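Local coordinates for SCO1 protein (Saccharomyces cerevisiae, PDB 2B7K) that is required for accumulation of cytochrome c oxidase subunits 1 and 2 and is thought to act in mitochondrial copper transport or insertion, at residues D59-L64 and S101-S106; I45-F50 and D55-E60; P23-L26 and N32-T35; C86-D91 and D115-A120. One frame throughout, in Å; residues are numbered along the deposited sequence.

How the interactions relate
All four contacts lie within one compact thioredoxin-like domain of the SCO1/SenC family. Interaction 3, the hairpin 25-35 at one end of the sheet, comes first along the chain, and interaction 2 follows, laying helix 56-75 against strand 44-49. Interaction 1, its centre about 9 Å from that of interaction 2, continues along the same helix on residues it shares, D59 and E60, and its later segment lies between the two segments of interaction 4. Interaction 4 touches interaction 2 through G49 O and C86 N, and interaction 3 through helix 114-123. Interactions 1 and 3, with centres about 22 Å apart, do not touch. Interaction 2 holds C57 of the probable copper site, interactions 1 and 4 lie near it, and interaction 3 is away from it.

Interaction 1 (D59-L64 and S101-S106); sequences DELDKL and SDFHPS
Helix 56-75, the first helix of this thioredoxin-like domain, meets the loop before strand 108-111 where L61 and D62 receive the ring of F103. L61 lies over one face of that ring: its CB is 3.8 Å from the F103 ring centroid and only 24° off the normal, a CH-pi contact. Further out, L61 CD1 comes within 3.9 Å of F103 CE1 on the same side, so the branched leucine follows the flat surface. D62 takes the rim instead, with OD2 lying 3.2 Å from F103 CE2 near the ring plane and the carboxylate turned 52° from the ring. The aromatic C-H edge, slightly positive, probably suits this acidic oxygen. F103 reaches the helix with CG anti to its carbonyl carbon (chi1 -58°).

Two waters span the segments beside the ring. One donates to L61 O at 2.7 Å and accepts from H104 N at 2.9 Å; the other donates both to D62 OD2 and to D102 O. Within the loop, H104 ND1 accepts from S106 N at 3.1 Å in the plane of the imidazole. With an alanine in place of F103, L61 would lose its aromatic cover and a gap would probably open between helix and loop, leaving the D62 carboxylate without the ring edge beside it.

Beyond the two segments, Y99 of helix 93-100 meets the F103 ring, while L61 also packs on Y47 of strand 44-49 and F83 of strand 80-85, joining the loop to the apolar layer between helix and sheet.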
loop_
_atom_site.group_PDB
_atom_site.type_symbol
_atom_site.label_atom_id
_atom_site.label_comp_id
_atom_site.label_asym_id
_atom_site.label_seq_id
_atom_site.Cartn_x
_atom_site.Cartn_y
_atom_site.Cartn_z
ATOM N N ASP A 59 -8.880 9.208 5.397
ATOM C CA ASP A 59 -8.602 10.254 4.415
ATOM C C ASP A 59 -7.584 9.787 3.370
ATOM O O ASP A 59 -7.715 10.100 2.184
ATOM C CB ASP A 59 -8.074 11.521 5.096
ATOM C CG ASP A 59 -9.117 12.202 5.966
ATOM O OD1 ASP A 59 -10.304 12.238 5.572
ATOM O OD2 ASP A 59 -8.743 12.719 7.037
ATOM N N GLU A 60 -6.570 9.047 3.813
ATOM C CA GLU A 60 -5.543 8.549 2.898
ATOM C C GLU A 60 -6.112 7.496 1.954
ATOM O O GLU A 60 -5.821 7.498 0.759
ATOM C CB GLU A 60 -4.375 7.944 3.681
ATOM C CG GLU A 60 -3.560 8.944 4.481
ATOM C CD GLU A 60 -2.709 9.852 3.609
ATOM O OE1 GLU A 60 -3.273 10.688 2.870
ATOM O OE2 GLU A 60 -1.466 9.725 3.663
ATOM N N LEU A 61 -6.904 6.578 2.494
ATOM C CA LEU A 61 -7.503 5.532 1.678
ATOM C C LEU A 61 -8.479 6.144 0.675
ATOM O O LEU A 61 -8.623 5.646 -0.438
ATOM C CB LEU A 61 -8.209 4.502 2.566
ATOM C CG LEU A 61 -7.265 3.627 3.400
ATOM C CD1 LEU A 61 -8.077 2.791 4.368
ATOM C CD2 LEU A 61 -6.435 2.728 2.486
ATOM N N ASP A 62 -9.145 7.227 1.066
ATOM C CA ASP A 62 -10.073 7.892 0.153
ATOM C C ASP A 62 -9.267 8.470 -1.005
ATOM O O ASP A 62 -9.635 8.307 -2.166
ATOM C CB ASP A 62 -10.828 9.019 0.861
ATOM C CG ASP A 62 -12.092 8.535 1.550
ATOM O OD1 ASP A 62 -12.718 9.339 2.277
ATOM O OD2 ASP A 62 -12.467 7.357 1.362
ATOM N N LYS A 63 -8.158 9.132 -0.681
ATOM C CA LYS A 63 -7.305 9.725 -1.702
ATOM C C LYS A 63 -6.794 8.642 -2.646
ATOM O O LYS A 63 -6.758 8.838 -3.865
ATOM C CB LYS A 63 -6.123 10.465 -1.059
ATOM C CG LYS A 63 -5.233 11.200 -2.067
ATOM C CD LYS A 63 -4.143 12.033 -1.387
ATOM C CE LYS A 63 -3.178 11.170 -0.576
ATOM N NZ LYS A 63 -2.107 11.989 0.078
ATOM N N LEU A 64 -6.398 7.500 -2.083
ATOM C CA LEU A 64 -5.892 6.390 -2.887
ATOM C C LEU A 64 -6.954 5.913 -3.887
ATOM O O LEU A 64 -6.641 5.596 -5.034
ATOM C CB LEU A 64 -5.456 5.228 -1.982
ATOM C CG LEU A 64 -4.984 3.943 -2.678
ATOM C CD1 LEU A 64 -3.759 4.252 -3.537
ATOM C CD2 LEU A 64 -4.655 2.869 -1.640
ATOM N N SER A 101 -14.478 -2.341 3.022
ATOM C CA SER A 101 -15.694 -2.371 2.220
ATOM C C SER A 101 -16.168 -0.948 1.918
ATOM O O SER A 101 -16.963 -0.730 1.000
ATOM C CB SER A 101 -16.801 -3.160 2.943
ATOM O OG SER A 101 -17.215 -2.503 4.128
ATOM N N ASP A 102 -15.670 0.017 2.687
ATOM C CA ASP A 102 -16.039 1.415 2.491
ATOM C C ASP A 102 -15.067 2.155 1.574
ATOM O O ASP A 102 -15.188 3.364 1.381
ATOM C CB ASP A 102 -16.125 2.126 3.842
ATOM C CG ASP A 102 -17.352 1.710 4.636
ATOM O OD1 ASP A 102 -17.358 1.889 5.872
ATOM O OD2 ASP A 102 -18.315 1.209 4.021
ATOM N N PHE A 103 -14.116 1.425 0.996
ATOM C CA PHE A 103 -13.136 2.040 0.107
ATOM C C PHE A 103 -13.025 1.331 -1.243
ATOM O O PHE A 103 -13.772 0.393 -1.531
ATOM C CB PHE A 103 -11.773 2.096 0.805
ATOM C CG PHE A 103 -11.797 2.846 2.110
ATOM C CD1 PHE A 103 -11.923 2.170 3.319
ATOM C CD2 PHE A 103 -11.719 4.236 2.128
ATOM C CE1 PHE A 103 -11.972 2.866 4.527
ATOM C CE2 PHE A 103 -11.767 4.943 3.330
ATOM C CZ PHE A 103 -11.893 4.255 4.532
ATOM N N HIS A 104 -12.096 1.786 -2.077
ATOM C CA HIS A 104 -11.908 1.205 -3.401
ATOM C C HIS A 104 -11.759 -0.312 -3.278
ATOM O O HIS A 104 -10.933 -0.810 -2.503
ATOM C CB HIS A 104 -10.682 1.831 -4.078
ATOM C CG HIS A 104 -10.640 1.633 -5.563
ATOM N ND1 HIS A 104 -10.379 0.412 -6.147
ATOM C CD2 HIS A 104 -10.808 2.509 -6.582
ATOM C CE1 HIS A 104 -10.384 0.544 -7.461
ATOM N NE2 HIS A 104 -10.640 1.807 -7.752
ATOM N N PRO A 105 -12.561 -1.065 -4.045
ATOM C CA PRO A 105 -12.576 -2.533 -4.060
ATOM C C PRO A 105 -11.258 -3.226 -4.404
ATOM O O PRO A 105 -11.077 -4.392 -4.072
ATOM C CB PRO A 105 -13.662 -2.863 -5.088
ATOM C CG PRO A 105 -14.539 -1.635 -5.085
ATOM C CD PRO A 105 -13.529 -0.530 -5.018
ATOM N N SER A 106 -10.353 -2.523 -5.079
ATOM C CA SER A 106 -9.072 -3.113 -5.464
ATOM C C SER A 106 -8.071 -3.190 -4.318
ATOM O O SER A 106 -7.104 -3.955 -4.377
ATOM C CB SER A 106 -8.444 -2.328 -6.617
ATOM O OG SER A 106 -9.137 -2.573 -7.827
HETATM O O HOH W 1 -10.705 4.260 -1.562
HETATM O O HOH W 2 -14.821 5.920 2.183
#

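Interaction 2 (I45-F50 and D55-E60); sequences IIYFGF and DICPDE
The probable copper site, formed by C53, C57 and H144 as inferred from relatives, adjoins the packing of Y47 on C57 and E60. The tyrosine hydroxyl ends at the first turn of the helix, with Y47 OH 3.3 Å from C57 CA and 3.8 Å from I56 CG2. E60, one turn later, crosses the ring at about a right angle: its CB is 3.6 Å from Y47 CZ, and its CG is 3.5 Å from Y47 OH. The E60 chain bends at chi2 (-71°), so its aliphatic part meets the aromatic ring while the carboxylate plane stands 82° from the ring plane. Y47 crosses the gap between the elements because its CG is anti to the backbone N (chi1 177°).

These elements are the strand and helix of a beta-alpha-beta unit, strand 44-49, helix 56-75 and strand 80-85; the segment axes run nearly antiparallel, 9.4 Å apart at their closest. A long tyrosine suits such a gap, and its hydroxyl has a partner of its own in S145 O, the carbonyl of the residue following H144. A phenylalanine in its place would keep the ring but would probably leave that carbonyl without its tyrosine mate, weakening the tie between strand 44-49 and the segment that follows H144.

Glycine suits position 49, since a side chain there would point toward the helix. C57 is modelled in two conformers, so its sulfur contacts are provisional: in one of them SG lies 3.8 Å from G49 CA and 5.3 Å from the centroid of the F50 ring, approaching that ring obliquely.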
loop_
_atom_site.group_PDB
_atom_site.type_symbol
_atom_site.label_atom_id
_atom_site.label_comp_id
_atom_site.label_asym_id
_atom_site.label_seq_id
_atom_site.Cartn_x
_atom_site.Cartn_y
_atom_site.Cartn_z
ATOM N N ILE A 45 1.340 -0.317 -4.678
ATOM C CA ILE A 45 1.352 0.874 -3.851
ATOM C C ILE A 45 0.891 0.405 -2.472
ATOM O O ILE A 45 -0.199 -0.143 -2.311
ATOM C CB ILE A 45 0.451 1.989 -4.445
ATOM C CG1 ILE A 45 0.607 3.256 -3.601
ATOM C CG2 ILE A 45 -1.003 1.519 -4.541
ATOM C CD1 ILE A 45 0.169 4.538 -4.309
ATOM N N ILE A 46 1.760 0.594 -1.490
ATOM C CA ILE A 46 1.507 0.145 -0.131
ATOM C C ILE A 46 1.239 1.259 0.864
ATOM O O ILE A 46 1.916 2.286 0.865
ATOM C CB ILE A 46 2.708 -0.671 0.377
ATOM C CG1 ILE A 46 2.984 -1.824 -0.591
ATOM C CG2 ILE A 46 2.440 -1.188 1.786
ATOM C CD1 ILE A 46 4.286 -2.553 -0.314
ATOM N N TYR A 47 0.243 1.044 1.713
ATOM C CA TYR A 47 -0.091 2.021 2.740
ATOM C C TYR A 47 -0.206 1.292 4.065
ATOM O O TYR A 47 -0.914 0.292 4.164
ATOM C CB TYR A 47 -1.419 2.719 2.429
ATOM C CG TYR A 47 -1.837 3.697 3.512
ATOM C CD1 TYR A 47 -1.107 4.863 3.742
ATOM C CD2 TYR A 47 -2.927 3.430 4.337
ATOM C CE1 TYR A 47 -1.452 5.741 4.777
ATOM C CE2 TYR A 47 -3.281 4.294 5.375
ATOM C CZ TYR A 47 -2.537 5.446 5.591
ATOM O OH TYR A 47 -2.870 6.287 6.638
ATOM N N PHE A 48 0.500 1.795 5.074
ATOM C CA PHE A 48 0.472 1.218 6.414
ATOM C C PHE A 48 -0.479 2.055 7.276
ATOM O O PHE A 48 -0.400 3.280 7.277
ATOM C CB PHE A 48 1.873 1.255 7.047
ATOM C CG PHE A 48 2.816 0.219 6.514
ATOM C CD1 PHE A 48 3.001 -0.986 7.190
ATOM C CD2 PHE A 48 3.528 0.446 5.342
ATOM C CE1 PHE A 48 3.885 -1.955 6.708
ATOM C CE2 PHE A 48 4.416 -0.516 4.846
ATOM C CZ PHE A 48 4.594 -1.720 5.533
ATOM N N GLY A 49 -1.384 1.396 7.988
ATOM C CA GLY A 49 -2.315 2.101 8.859
ATOM C C GLY A 49 -3.055 1.083 9.708
ATOM O O GLY A 49 -2.577 -0.037 9.871
ATOM N N PHE A 50 -4.201 1.457 10.267
ATOM C CA PHE A 50 -4.993 0.513 11.058
ATOM C C PHE A 50 -6.458 0.928 11.043
ATOM O O PHE A 50 -6.769 2.110 10.924
ATOM C CB PHE A 50 -4.439 0.359 12.491
ATOM C CG PHE A 50 -4.396 1.633 13.293
ATOM C CD1 PHE A 50 -5.247 1.808 14.382
ATOM C CD2 PHE A 50 -3.480 2.633 12.993
ATOM C CE1 PHE A 50 -5.181 2.967 15.164
ATOM C CE2 PHE A 50 -3.405 3.792 13.764
ATOM C CZ PHE A 50 -4.256 3.959 14.853
ATOM N N ASP A 55 -9.519 9.735 11.311
ATOM C CA ASP A 55 -9.195 10.752 10.313
ATOM C C ASP A 55 -8.106 10.438 9.283
ATOM O O ASP A 55 -8.397 10.287 8.095
ATOM C CB ASP A 55 -8.845 12.060 11.028
ATOM C CG ASP A 55 -9.945 12.520 11.969
ATOM O OD1 ASP A 55 -9.700 13.458 12.756
ATOM O OD2 ASP A 55 -11.055 11.948 11.919
ATOM N N ILE A 56 -6.855 10.353 9.730
ATOM C CA ILE A 56 -5.732 10.098 8.829
ATOM C C ILE A 56 -5.898 8.910 7.878
ATOM O O ILE A 56 -5.892 9.087 6.654
ATOM C CB ILE A 56 -4.411 9.925 9.623
ATOM C CG1 ILE A 56 -3.987 11.265 10.236
ATOM C CG2 ILE A 56 -3.307 9.422 8.705
ATOM C CD1 ILE A 56 -4.971 11.843 11.237
ATOM N N CYS A 57 -6.038 7.808 8.350
ATOM C CA CYS A 57 -6.074 6.618 7.509
ATOM C C CYS A 57 -7.295 6.631 6.596
ATOM O O CYS A 57 -7.163 6.322 5.378
ATOM C CB CYS A 57 -6.088 5.355 8.375
ATOM S SG CYS A 57 -4.586 5.102 9.350
ATOM N N PRO A 58 -8.544 6.928 7.060
ATOM C CA PRO A 58 -9.685 7.033 6.142
ATOM C C PRO A 58 -9.446 8.058 5.034
ATOM O O PRO A 58 -9.771 7.812 3.871
ATOM C CB PRO A 58 -10.831 7.441 7.063
ATOM C CG PRO A 58 -10.460 6.790 8.361
ATOM C CD PRO A 58 -8.985 7.090 8.458
ATOM N N ASP A 59 -8.880 9.208 5.397
ATOM C CA ASP A 59 -8.602 10.254 4.415
ATOM C C ASP A 59 -7.584 9.787 3.370
ATOM O O ASP A 59 -7.715 10.100 2.184
ATOM C CB ASP A 59 -8.074 11.521 5.096
ATOM C CG ASP A 59 -9.117 12.202 5.966
ATOM O OD1 ASP A 59 -10.304 12.238 5.572
ATOM O OD2 ASP A 59 -8.743 12.719 7.037
ATOM N N GLU A 60 -6.570 9.047 3.813
ATOM C CA GLU A 60 -5.543 8.549 2.898
ATOM C C GLU A 60 -6.112 7.496 1.954
ATOM O O GLU A 60 -5.821 7.498 0.759
ATOM C CB GLU A 60 -4.375 7.944 3.681
ATOM C CG GLU A 60 -3.560 8.944 4.481
ATOM C CD GLU A 60 -2.709 9.852 3.609
ATOM O OE1 GLU A 60 -3.273 10.688 2.870
ATOM O OE2 GLU A 60 -1.466 9.725 3.663
#

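Interaction 3 (P23-L26 and N32-T35); sequences PFHL and NEFT
Strands 25-28 and 33-35 pair as an antiparallel hairpin, H25 with T35 as a non-hydrogen-bonded pair and L26 with F34 as a hydrogen-bonded one. L26 N donates to F34 O at 2.8 Å and F34 N returns a bond to L26 O at 3.0 Å; in the second, the donor stands above the carbonyl plane, 52° out of it. Just before the paired part, F24 O receives a C-H contact from T35 CA at 3.2 Å.

H25 and T35 project from one face of the sheet, side by side and pointing the same way, with H25 ND1 3.2 Å from T35 CG2. This leaves T35 OG1 to accept from K37 N beyond the strand, a role suited to a threonine, which offers a methyl to one neighbour and a hydroxyl to another. E33 crosses the histidine at about a right angle, H25 CE1 approaching E33 CD to 3.3 Å with the planes 45° apart. H25 NE2 and E33 OE1 remain 4.0 Å apart and form no salt bridge; any attraction would depend on the histidine being protonated.

F24 takes a chi1 of 65°, which swings its ring beside the second strand. One face lies over T35 C, and F24 CE1 meets the edge of the F34 ring in its plane, 3.9 Å from CD2.

L26 and F34 share the other face, where both pack on L110 of strand 108-111; L26 also reaches I84 and F34 reaches L82 of strand 80-85. Helix 114-123 contributes E116 against H25 and L26, and N119 against F24.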
loop_
_atom_site.group_PDB
_atom_site.type_symbol
_atom_site.label_atom_id
_atom_site.label_comp_id
_atom_site.label_asym_id
_atom_site.label_seq_id
_atom_site.Cartn_x
_atom_site.Cartn_y
_atom_site.Cartn_z
ATOM N N PRO A 23 12.111 -8.892 2.365
ATOM C CA PRO A 23 11.239 -10.041 2.605
ATOM C C PRO A 23 10.261 -9.881 3.762
ATOM O O PRO A 23 10.605 -9.354 4.819
ATOM C CB PRO A 23 12.229 -11.183 2.837
ATOM C CG PRO A 23 13.427 -10.483 3.410
ATOM C CD PRO A 23 13.528 -9.261 2.538
ATOM N N PHE A 24 9.028 -10.317 3.530
ATOM C CA PHE A 24 7.989 -10.285 4.549
ATOM C C PHE A 24 7.021 -11.408 4.227
ATOM O O PHE A 24 6.961 -11.874 3.088
ATOM C CB PHE A 24 7.283 -8.915 4.612
ATOM C CG PHE A 24 6.497 -8.552 3.382
ATOM C CD1 PHE A 24 5.221 -9.070 3.172
ATOM C CD2 PHE A 24 7.013 -7.648 2.460
ATOM C CE1 PHE A 24 4.468 -8.685 2.063
ATOM C CE2 PHE A 24 6.267 -7.257 1.345
ATOM C CZ PHE A 24 4.993 -7.775 1.147
ATOM N N HIS A 25 6.275 -11.843 5.235
ATOM C CA HIS A 25 5.340 -12.956 5.086
ATOM C C HIS A 25 4.058 -12.608 5.833
ATOM O O HIS A 25 4.052 -12.552 7.058
ATOM C CB HIS A 25 5.968 -14.213 5.698
ATOM C CG HIS A 25 5.254 -15.482 5.357
ATOM N ND1 HIS A 25 5.556 -16.227 4.238
ATOM C CD2 HIS A 25 4.252 -16.140 5.987
ATOM C CE1 HIS A 25 4.771 -17.290 4.195
ATOM N NE2 HIS A 25 3.971 -17.260 5.245
ATOM N N LEU A 26 2.974 -12.374 5.096
ATOM C CA LEU A 26 1.695 -12.018 5.713
ATOM C C LEU A 26 0.584 -12.848 5.090
ATOM O O LEU A 26 0.847 -13.835 4.409
ATOM C CB LEU A 26 1.402 -10.525 5.481
ATOM C CG LEU A 26 2.451 -9.537 6.012
ATOM C CD1 LEU A 26 2.261 -8.167 5.372
ATOM C CD2 LEU A 26 2.343 -9.446 7.533
ATOM N N ASN A 32 -5.203 -15.846 2.107
ATOM C CA ASN A 32 -4.134 -16.300 1.224
ATOM C C ASN A 32 -2.776 -15.751 1.636
ATOM O O ASN A 32 -2.664 -14.615 2.096
ATOM C CB ASN A 32 -4.399 -15.873 -0.224
ATOM C CG ASN A 32 -5.756 -16.310 -0.725
ATOM O OD1 ASN A 32 -6.111 -17.484 -0.650
ATOM N ND2 ASN A 32 -6.522 -15.360 -1.245
ATOM N N GLU A 33 -1.741 -16.560 1.460
ATOM C CA GLU A 33 -0.392 -16.130 1.794
ATOM C C GLU A 33 -0.003 -14.978 0.869
ATOM O O GLU A 33 -0.361 -14.970 -0.310
ATOM C CB GLU A 33 0.590 -17.288 1.609
ATOM C CG GLU A 33 2.041 -16.931 1.900
ATOM C CD GLU A 33 3.007 -18.028 1.484
ATOM O OE1 GLU A 33 2.803 -19.189 1.896
ATOM O OE2 GLU A 33 3.973 -17.731 0.749
ATOM N N PHE A 34 0.714 -13.999 1.409
ATOM C CA PHE A 34 1.170 -12.864 0.617
ATOM C C PHE A 34 2.557 -12.492 1.134
ATOM O O PHE A 34 2.706 -12.103 2.292
ATOM C CB PHE A 34 0.217 -11.676 0.780
ATOM C CG PHE A 34 0.391 -10.612 -0.270
ATOM C CD1 PHE A 34 -0.503 -10.513 -1.331
ATOM C CD2 PHE A 34 1.471 -9.738 -0.220
ATOM C CE1 PHE A 34 -0.324 -9.555 -2.336
ATOM C CE2 PHE A 34 1.662 -8.776 -1.221
ATOM C CZ PHE A 34 0.759 -8.689 -2.281
ATOM N N THR A 35 3.567 -12.628 0.284
ATOM C CA THR A 35 4.935 -12.308 0.678
ATOM C C THR A 35 5.495 -11.281 -0.290
ATOM O O THR A 35 4.788 -10.836 -1.195
ATOM C CB THR A 35 5.838 -13.557 0.647
ATOM O OG1 THR A 35 6.030 -13.973 -0.707
ATOM C CG2 THR A 35 5.197 -14.695 1.433
#

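Interaction 4 (C86-D91 and D115-A120); sequences CDPARD and DEVKNA
Apolar packing alone joins P88 and C86 to V117 across these segments. V117 spreads its two methyls along the loop: CG2 meets P88 CB at 3.7 Å, while CG1 lies 4.0 Å from P88 CD and 4.1 Å from C86 CA. With CG1 anti to the backbone N (chi1 174°), both branches face the proline from helix 114-123. The rigid pyrrolidine ring offers a compact hydrocarbon surface that a beta-branched valine can straddle. F114 of the same helix adds a further contact with P88.

Hydrogen bonds and charge operate within the loop instead. D87 O accepts from both R90 N and D91 N, the latter at 3.0 Å, which draws the chain into a tight turn. On the side chains, R90 NE donates to the syn lone pair of D87 OD2 at 2.8 Å in a salt bridge, that oxygen lying close to the guanidinium plane; a weaker bond from R90 NH1 goes to the same oxygen. D91 accepts from T85 OG1 and S51 OG outside the segments.

Polar bonds within the loop are consistent with a fixed turn, whereas across these two segments the loop meets the helix through apolar fit, chiefly V117 against P88, with no directional bond between them.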
loop_
_atom_site.group_PDB
_atom_site.type_symbol
_atom_site.label_atom_id
_atom_site.label_comp_id
_atom_site.label_asym_id
_atom_site.label_seq_id
_atom_site.Cartn_x
_atom_site.Cartn_y
_atom_site.Cartn_z
ATOM N N CYS A 86 -0.958 -2.094 11.033
ATOM C CA CYS A 86 0.077 -2.004 12.054
ATOM C C CYS A 86 -0.471 -2.389 13.424
ATOM O O CYS A 86 0.171 -2.219 14.424
ATOM C CB CYS A 86 0.651 -0.585 12.106
ATOM S SG CYS A 86 1.529 -0.080 10.610
ATOM N N ASP A 87 -1.686 -2.895 13.404
ATOM C CA ASP A 87 -2.372 -3.275 14.642
ATOM C C ASP A 87 -2.907 -4.707 14.506
ATOM O O ASP A 87 -4.111 -4.934 14.410
ATOM C CB ASP A 87 -3.514 -2.296 14.936
ATOM C CG ASP A 87 -4.264 -2.631 16.224
ATOM O OD1 ASP A 87 -3.731 -3.412 17.038
ATOM O OD2 ASP A 87 -5.381 -2.107 16.424
ATOM N N PRO A 88 -2.000 -5.692 14.499
ATOM C CA PRO A 88 -2.343 -7.111 14.373
ATOM C C PRO A 88 -3.247 -7.647 15.479
ATOM O O PRO A 88 -3.881 -8.689 15.314
ATOM C CB PRO A 88 -0.976 -7.790 14.356
ATOM C CG PRO A 88 -0.147 -6.885 15.204
ATOM C CD PRO A 88 -0.549 -5.527 14.692
ATOM N N ALA A 89 -3.312 -6.935 16.600
ATOM C CA ALA A 89 -4.140 -7.365 17.724
ATOM C C ALA A 89 -5.629 -7.306 17.410
ATOM O O ALA A 89 -6.387 -8.202 17.795
ATOM C CB ALA A 89 -3.833 -6.518 18.952
ATOM N N ARG A 90 -6.042 -6.267 16.689
ATOM C CA ARG A 90 -7.447 -6.075 16.350
ATOM C C ARG A 90 -7.804 -6.249 14.876
ATOM O O ARG A 90 -8.923 -6.641 14.554
ATOM C CB ARG A 90 -7.900 -4.676 16.791
ATOM C CG ARG A 90 -7.910 -4.465 18.296
ATOM C CD ARG A 90 -8.390 -3.061 18.673
ATOM N NE ARG A 90 -7.442 -2.027 18.260
ATOM C CZ ARG A 90 -7.608 -0.723 18.471
ATOM N NH1 ARG A 90 -6.690 0.139 18.057
ATOM N NH2 ARG A 90 -8.688 -0.278 19.098
ATOM N N ASP A 91 -6.866 -5.952 13.987
ATOM C CA ASP A 91 -7.132 -6.039 12.552
ATOM C C ASP A 91 -6.969 -7.418 11.935
ATOM O O ASP A 91 -6.012 -7.692 11.206
ATOM C CB ASP A 91 -6.270 -5.019 11.804
ATOM C CG ASP A 91 -6.769 -3.593 11.989
ATOM O OD1 ASP A 91 -7.742 -3.391 12.746
ATOM O OD2 ASP A 91 -6.193 -2.678 11.374
ATOM N N ASP A 115 4.566 -10.946 15.104
ATOM C CA ASP A 115 5.907 -11.086 14.548
ATOM C C ASP A 115 5.988 -10.778 13.057
ATOM O O ASP A 115 6.908 -10.090 12.605
ATOM C CB ASP A 115 6.449 -12.492 14.819
ATOM C CG ASP A 115 6.874 -12.684 16.264
ATOM O OD1 ASP A 115 7.289 -13.806 16.624
ATOM O OD2 ASP A 115 6.798 -11.708 17.043
ATOM N N GLU A 116 5.034 -11.288 12.288
ATOM C CA GLU A 116 5.025 -11.044 10.851
ATOM C C GLU A 116 4.791 -9.563 10.543
ATOM O O GLU A 116 5.453 -8.990 9.674
ATOM C CB GLU A 116 3.938 -11.883 10.169
ATOM C CG GLU A 116 4.136 -13.392 10.305
ATOM C CD GLU A 116 2.983 -14.185 9.707
ATOM O OE1 GLU A 116 1.821 -13.759 9.880
ATOM O OE2 GLU A 116 3.237 -15.241 9.079
ATOM N N VAL A 117 3.845 -8.954 11.248
ATOM C CA VAL A 117 3.531 -7.546 11.028
ATOM C C VAL A 117 4.692 -6.656 11.464
ATOM O O VAL A 117 5.061 -5.707 10.766
ATOM C CB VAL A 117 2.245 -7.139 11.789
ATOM C CG1 VAL A 117 2.020 -5.642 11.678
ATOM C CG2 VAL A 117 1.049 -7.889 11.220
ATOM N N LYS A 118 5.267 -6.970 12.621
ATOM C CA LYS A 118 6.394 -6.213 13.154
ATOM C C LYS A 118 7.535 -6.203 12.139
ATOM O O LYS A 118 8.183 -5.177 11.924
ATOM C CB LYS A 118 6.871 -6.839 14.472
ATOM C CG LYS A 118 8.122 -6.197 15.063
ATOM C CD LYS A 118 8.603 -6.939 16.306
ATOM C CE LYS A 118 7.558 -6.920 17.412
ATOM N NZ LYS A 118 8.025 -7.630 18.642
ATOM N N ASN A 119 7.782 -7.349 11.514
ATOM C CA ASN A 119 8.844 -7.439 10.521
ATOM C C ASN A 119 8.532 -6.577 9.298
ATOM O O ASN A 119 9.395 -5.850 8.803
ATOM C CB ASN A 119 9.043 -8.887 10.073
ATOM C CG ASN A 119 10.007 -9.000 8.911
ATOM O OD1 ASN A 119 11.191 -8.683 9.035
ATOM N ND2 ASN A 119 9.503 -9.439 7.766
ATOM N N ALA A 120 7.303 -6.662 8.804
ATOM C CA ALA A 120 6.926 -5.877 7.634
ATOM C C ALA A 120 7.108 -4.387 7.917
ATOM O O ALA A 120 7.644 -3.644 7.092
ATOM C CB ALA A 120 5.477 -6.175 7.246
#